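Long-range contact in beta-fructofuranosidase (Bifidobacterium adolescentis, PDB 6NOB), which probably hydrolyses sucrose and related beta-fructofuranosides, releasing fructose from their non-reducing ends: residues P333-S345 with R357-A371. Residues are numbered along the deposited sequence; the frame is centred on the assembly and turned at random.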
loop_
_atom_site.group_PDB
_atom_site.type_symbol
_atom_site.label_atom_id
_atom_site.label_comp_id
_atom_site.label_asym_id
_atom_site.label_seq_id
_atom_site.Cartn_x
_atom_site.Cartn_y
_atom_site.Cartn_z
ATOM N N PRO A 333 20.797 3.418 -17.229
ATOM C CA PRO A 333 19.448 3.998 -17.189
ATOM C C PRO A 333 19.035 4.568 -18.536
ATOM O O PRO A 333 19.813 4.548 -19.494
ATOM C CB PRO A 333 19.572 5.101 -16.130
ATOM C CG PRO A 333 21.021 5.485 -16.165
ATOM C CD PRO A 333 21.780 4.227 -16.484
ATOM N N ASN A 334 17.804 5.065 -18.621
ATOM C CA ASN A 334 17.334 5.776 -19.807
ATOM C C ASN A 334 17.851 7.206 -19.726
ATOM O O ASN A 334 17.329 8.030 -18.971
ATOM C CB ASN A 334 15.812 5.727 -19.890
ATOM C CG ASN A 334 15.286 6.184 -21.237
ATOM O OD1 ASN A 334 15.928 6.966 -21.938
ATOM N ND2 ASN A 334 14.111 5.687 -21.610
ATOM N N ASN A 335 18.886 7.505 -20.508
ATOM C CA ASN A 335 19.514 8.820 -20.487
ATOM C C ASN A 335 18.702 9.880 -21.220
ATOM O O ASN A 335 19.129 11.039 -21.266
ATOM C CB ASN A 335 20.923 8.741 -21.089
ATOM C CG ASN A 335 20.953 8.011 -22.422
ATOM O OD1 ASN A 335 20.160 7.099 -22.665
ATOM N ND2 ASN A 335 21.872 8.410 -23.293
ATOM N N ALA A 336 17.548 9.521 -21.780
ATOM C CA ALA A 336 16.724 10.457 -22.529
ATOM C C ALA A 336 15.483 10.909 -21.773
ATOM O O ALA A 336 14.821 11.852 -22.217
ATOM C CB ALA A 336 16.294 9.837 -23.864
ATOM N N THR A 337 15.155 10.269 -20.654
ATOM C CA THR A 337 13.925 10.543 -19.932
ATOM C C THR A 337 14.216 10.929 -18.488
ATOM O O THR A 337 15.306 10.692 -17.957
ATOM C CB THR A 337 12.982 9.330 -19.959
ATOM O OG1 THR A 337 13.594 8.235 -19.269
ATOM C CG2 THR A 337 12.678 8.919 -21.391
ATOM N N VAL A 338 13.209 11.529 -17.860
ATOM C CA VAL A 338 13.258 11.936 -16.459
ATOM C C VAL A 338 11.886 11.658 -15.855
ATOM O O VAL A 338 10.863 11.888 -16.519
ATOM C CB VAL A 338 13.655 13.417 -16.320
ATOM C CG1 VAL A 338 12.779 14.294 -17.215
ATOM C CG2 VAL A 338 13.582 13.878 -14.869
ATOM N N PRO A 339 11.805 11.139 -14.629
ATOM C CA PRO A 339 10.492 10.920 -14.011
ATOM C C PRO A 339 9.723 12.226 -13.886
ATOM O O PRO A 339 10.272 13.256 -13.492
ATOM C CB PRO A 339 10.840 10.335 -12.639
ATOM C CG PRO A 339 12.196 9.718 -12.829
ATOM C CD PRO A 339 12.905 10.605 -13.805
ATOM N N ALA A 340 8.437 12.177 -14.232
ATOM C CA ALA A 340 7.601 13.368 -14.226
ATOM C C ALA A 340 6.205 13.041 -13.719
ATOM O O ALA A 340 5.678 11.953 -13.971
ATOM C CB ALA A 340 7.503 13.988 -15.626
ATOM N N MET A 341 5.614 13.996 -13.003
ATOM C CA MET A 341 4.212 13.939 -12.599
ATOM C C MET A 341 3.421 14.783 -13.586
ATOM O O MET A 341 3.417 16.014 -13.503
ATOM C CB MET A 341 4.026 14.444 -11.176
ATOM C CG MET A 341 4.479 13.484 -10.114
ATOM S SD MET A 341 3.967 14.053 -8.488
ATOM C CE MET A 341 4.978 12.994 -7.458
ATOM N N THR A 342 2.754 14.123 -14.521
ATOM C CA THR A 342 1.959 14.826 -15.514
ATOM C C THR A 342 0.614 15.221 -14.919
ATOM O O THR A 342 -0.110 14.379 -14.378
ATOM C CB THR A 342 1.778 13.959 -16.757
ATOM O OG1 THR A 342 1.633 12.587 -16.368
ATOM C CG2 THR A 342 2.984 14.107 -17.675
ATOM N N LEU A 343 0.291 16.507 -15.014
ATOM C CA LEU A 343 -0.890 17.077 -14.385
ATOM C C LEU A 343 -2.019 17.228 -15.398
ATOM O O LEU A 343 -1.796 17.663 -16.532
ATOM C CB LEU A 343 -0.562 18.435 -13.762
ATOM C CG LEU A 343 -1.628 19.065 -12.866
ATOM C CD1 LEU A 343 -1.883 18.205 -11.642
ATOM C CD2 LEU A 343 -1.214 20.468 -12.460
ATOM N N PHE A 344 -3.230 16.862 -14.978
ATOM C CA PHE A 344 -4.440 17.014 -15.771
ATOM C C PHE A 344 -5.515 17.679 -14.925
ATOM O O PHE A 344 -5.512 17.578 -13.695
ATOM C CB PHE A 344 -4.967 15.668 -16.285
ATOM C CG PHE A 344 -4.010 14.933 -17.179
ATOM C CD1 PHE A 344 -3.007 14.140 -16.643
ATOM C CD2 PHE A 344 -4.128 15.018 -18.555
ATOM C CE1 PHE A 344 -2.133 13.456 -17.465
ATOM C CE2 PHE A 344 -3.257 14.337 -19.382
ATOM C CZ PHE A 344 -2.258 13.554 -18.838
ATOM N N SER A 345 -6.451 18.355 -15.590
ATOM C CA SER A 345 -7.553 18.998 -14.887
ATOM C C SER A 345 -8.842 18.845 -15.680
ATOM O O SER A 345 -8.833 18.781 -16.911
ATOM C CB SER A 345 -7.294 20.488 -14.635
ATOM O OG SER A 345 -7.172 21.197 -15.850
ATOM N N ARG A 357 -7.941 17.837 -19.281
ATOM C CA ARG A 357 -7.032 18.710 -20.011
ATOM C C ARG A 357 -5.608 18.524 -19.501
ATOM O O ARG A 357 -5.363 18.598 -18.294
ATOM C CB ARG A 357 -7.475 20.163 -19.843
ATOM C CG ARG A 357 -6.700 21.181 -20.650
ATOM C CD ARG A 357 -7.282 22.569 -20.427
ATOM N NE ARG A 357 -7.039 23.049 -19.069
ATOM C CZ ARG A 357 -7.690 24.062 -18.503
ATOM N NH1 ARG A 357 -8.638 24.700 -19.176
ATOM N NH2 ARG A 357 -7.396 24.434 -17.264
ATOM N N TYR A 358 -4.674 18.282 -20.419
ATOM C CA TYR A 358 -3.279 18.121 -20.032
ATOM C C TYR A 358 -2.686 19.472 -19.649
ATOM O O TYR A 358 -2.748 20.432 -20.422
ATOM C CB TYR A 358 -2.477 17.486 -21.169
ATOM C CG TYR A 358 -1.012 17.275 -20.846
ATOM C CD1 TYR A 358 -0.612 16.884 -19.574
ATOM C CD2 TYR A 358 -0.029 17.465 -21.812
ATOM C CE1 TYR A 358 0.722 16.692 -19.271
ATOM C CE2 TYR A 358 1.310 17.275 -21.517
ATOM C CZ TYR A 358 1.679 16.890 -20.243
ATOM O OH TYR A 358 3.006 16.698 -19.935
ATOM N N GLU A 359 -2.109 19.544 -18.450
ATOM C CA GLU A 359 -1.574 20.788 -17.914
ATOM C C GLU A 359 -0.051 20.836 -17.904
ATOM O O GLU A 359 0.519 21.819 -17.417
ATOM C CB GLU A 359 -2.101 21.014 -16.491
ATOM C CG GLU A 359 -3.619 21.059 -16.378
ATOM C CD GLU A 359 -4.174 22.463 -16.531
ATOM O OE1 GLU A 359 -5.404 22.608 -16.689
ATOM O OE2 GLU A 359 -3.379 23.426 -16.496
ATOM N N GLY A 360 0.623 19.814 -18.424
ATOM C CA GLY A 360 2.063 19.755 -18.375
ATOM C C GLY A 360 2.550 19.049 -17.126
ATOM O O GLY A 360 1.764 18.689 -16.242
ATOM N N PRO A 361 3.861 18.823 -17.033
ATOM C CA PRO A 361 4.425 18.205 -15.821
ATOM C C PRO A 361 4.481 19.207 -14.678
ATOM O O PRO A 361 5.185 20.216 -14.754
ATOM C CB PRO A 361 5.828 17.775 -16.265
ATOM C CG PRO A 361 6.176 18.733 -17.359
ATOM C CD PRO A 361 4.879 19.022 -18.080
ATOM N N VAL A 362 3.728 18.926 -13.612
ATOM C CA VAL A 362 3.786 19.779 -12.429
ATOM C C VAL A 362 5.116 19.597 -11.707
ATOM O O VAL A 362 5.579 20.504 -11.004
ATOM C CB VAL A 362 2.587 19.489 -11.501
ATOM C CG1 VAL A 362 2.717 18.116 -10.864
ATOM C CG2 VAL A 362 2.452 20.566 -10.435
ATOM N N LEU A 363 5.758 18.442 -11.882
ATOM C CA LEU A 363 7.006 18.135 -11.198
ATOM C C LEU A 363 7.815 17.153 -12.033
ATOM O O LEU A 363 7.269 16.188 -12.574
ATOM C CB LEU A 363 6.747 17.547 -9.804
ATOM C CG LEU A 363 7.985 17.148 -8.998
ATOM C CD1 LEU A 363 8.782 18.382 -8.610
ATOM C CD2 LEU A 363 7.604 16.344 -7.762
ATOM N N ALA A 364 9.114 17.415 -12.140
ATOM C CA ALA A 364 10.066 16.479 -12.720
ATOM C C ALA A 364 11.265 16.396 -11.790
ATOM O O ALA A 364 11.766 17.427 -11.330
ATOM C CB ALA A 364 10.500 16.910 -14.127
ATOM N N ASP A 365 11.718 15.177 -11.503
ATOM C CA ASP A 365 12.807 14.952 -10.553
ATOM C C ASP A 365 14.102 14.783 -11.341
ATOM O O ASP A 365 14.501 13.669 -11.683
ATOM C CB ASP A 365 12.521 13.739 -9.674
ATOM C CG ASP A 365 13.416 13.679 -8.447
ATOM O OD1 ASP A 365 14.486 14.327 -8.448
ATOM O OD2 ASP A 365 13.057 12.971 -7.482
ATOM N N PHE A 366 14.771 15.903 -11.622
ATOM C CA PHE A 366 16.054 15.837 -12.310
ATOM C C PHE A 366 17.190 15.443 -11.379
ATOM O O PHE A 366 18.211 14.932 -11.852
ATOM C CB PHE A 366 16.369 17.170 -12.988
ATOM C CG PHE A 366 15.906 17.236 -14.412
ATOM C CD1 PHE A 366 14.603 17.603 -14.714
ATOM C CD2 PHE A 366 16.764 16.907 -15.452
ATOM C CE1 PHE A 366 14.168 17.654 -16.025
ATOM C CE2 PHE A 366 16.337 16.955 -16.764
ATOM C CZ PHE A 366 15.038 17.330 -17.052
ATOM N N GLY A 367 17.037 15.662 -10.071
ATOM C CA GLY A 367 18.011 15.137 -9.132
ATOM C C GLY A 367 18.099 13.625 -9.176
ATOM O O GLY A 367 19.158 13.052 -8.906
ATOM N N HIS A 368 17.004 12.962 -9.530
ATOM C CA HIS A 368 16.948 11.511 -9.652
ATOM C C HIS A 368 16.523 11.104 -11.057
ATOM O O HIS A 368 15.715 10.193 -11.246
ATOM C CB HIS A 368 16.013 10.917 -8.602
ATOM C CG HIS A 368 16.412 11.237 -7.196
ATOM N ND1 HIS A 368 15.742 12.162 -6.423
ATOM C CD2 HIS A 368 17.425 10.769 -6.429
ATOM C CE1 HIS A 368 16.320 12.242 -5.239
ATOM N NE2 HIS A 368 17.344 11.407 -5.216
ATOM N N GLN A 369 17.082 11.776 -12.066
ATOM C CA GLN A 369 16.675 11.527 -13.442
ATOM C C GLN A 369 17.093 10.154 -13.950
ATOM O O GLN A 369 16.562 9.707 -14.972
ATOM C CB GLN A 369 17.236 12.615 -14.356
ATOM C CG GLN A 369 18.704 12.480 -14.669
ATOM C CD GLN A 369 19.101 13.307 -15.872
ATOM O OE1 GLN A 369 19.751 14.346 -15.740
ATOM N NE2 GLN A 369 18.702 12.855 -17.055
ATOM N N ILE A 370 18.020 9.473 -13.274
ATOM C CA ILE A 370 18.365 8.120 -13.694
ATOM C C ILE A 370 17.300 7.109 -13.291
ATOM O O ILE A 370 17.297 5.987 -13.812
ATOM C CB ILE A 370 19.736 7.693 -13.142
ATOM C CG1 ILE A 370 19.745 7.738 -11.613
ATOM C CG2 ILE A 370 20.837 8.575 -13.707
ATOM C CD1 ILE A 370 21.035 7.225 -11.008
ATOM N N ALA A 371 16.395 7.465 -12.381
ATOM C CA ALA A 371 15.277 6.584 -12.079
ATOM C C ALA A 371 14.402 6.417 -13.317
ATOM O O ALA A 371 14.260 7.335 -14.130
ATOM C CB ALA A 371 14.451 7.134 -10.914
HETATM O O HOH W 1 15.438 7.931 -16.894
HETATM O O HOH W 2 16.091 5.378 -16.331
#
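E359 OE1 lies beside S345 OG across the strand pair and is gripped side-on by the R357 guanidinium. R357 NH2 reaches E359 OE1 at 2.8 Å on the syn side, while R357 NE meets the same oxygen from above the carboxylate plane. The modelled S345 OG to E359 OE1 bond is too short to be taken at face value. The bend of the glutamate at chi2 (-91°) turns its carboxylate to this group. R285 NE bonds S345 OG and lies close to R357 NH2, so an alanine in place of the glutamate would probably leave the R357 guanidinium without its carboxylate mate, with R285 still close by.

Backbone bonds run antiparallel from S345 O, which takes R357 N at 2.7 Å, to P339 O, which takes D365 N. Two bulges interrupt this pattern. E359 N and G360 O both pair with L343 in a beta bulge whose second residue, G360, has a positive phi (90°). V362 N and L363 O both pair with M341, as in a classic bulge, and the chain turns a corner at V362. There, V362 CB packs on L343 CB at 4.0 Å.

F344 and Y358 meet obliquely, their ring centroids 5.2 Å apart and their planes at 37°; Y358 CD1 lies over one F344 face. V338 CG2, anti to its own N, sits over the F366 ring in a CH-pi contact, 4.0 Å from the centroid. P339 CG, near the start of the strand, rests on A371 CB of the following loop at 3.9 Å. Water 2 accepts from N334 N and donates to I370 O, joining the two loops.

Strand 285-295 hydrogen-bonds the other edge of 337-345. This hairpin thus forms adjoining strands of a blade in the five-bladed beta-propeller characteristic of family 32.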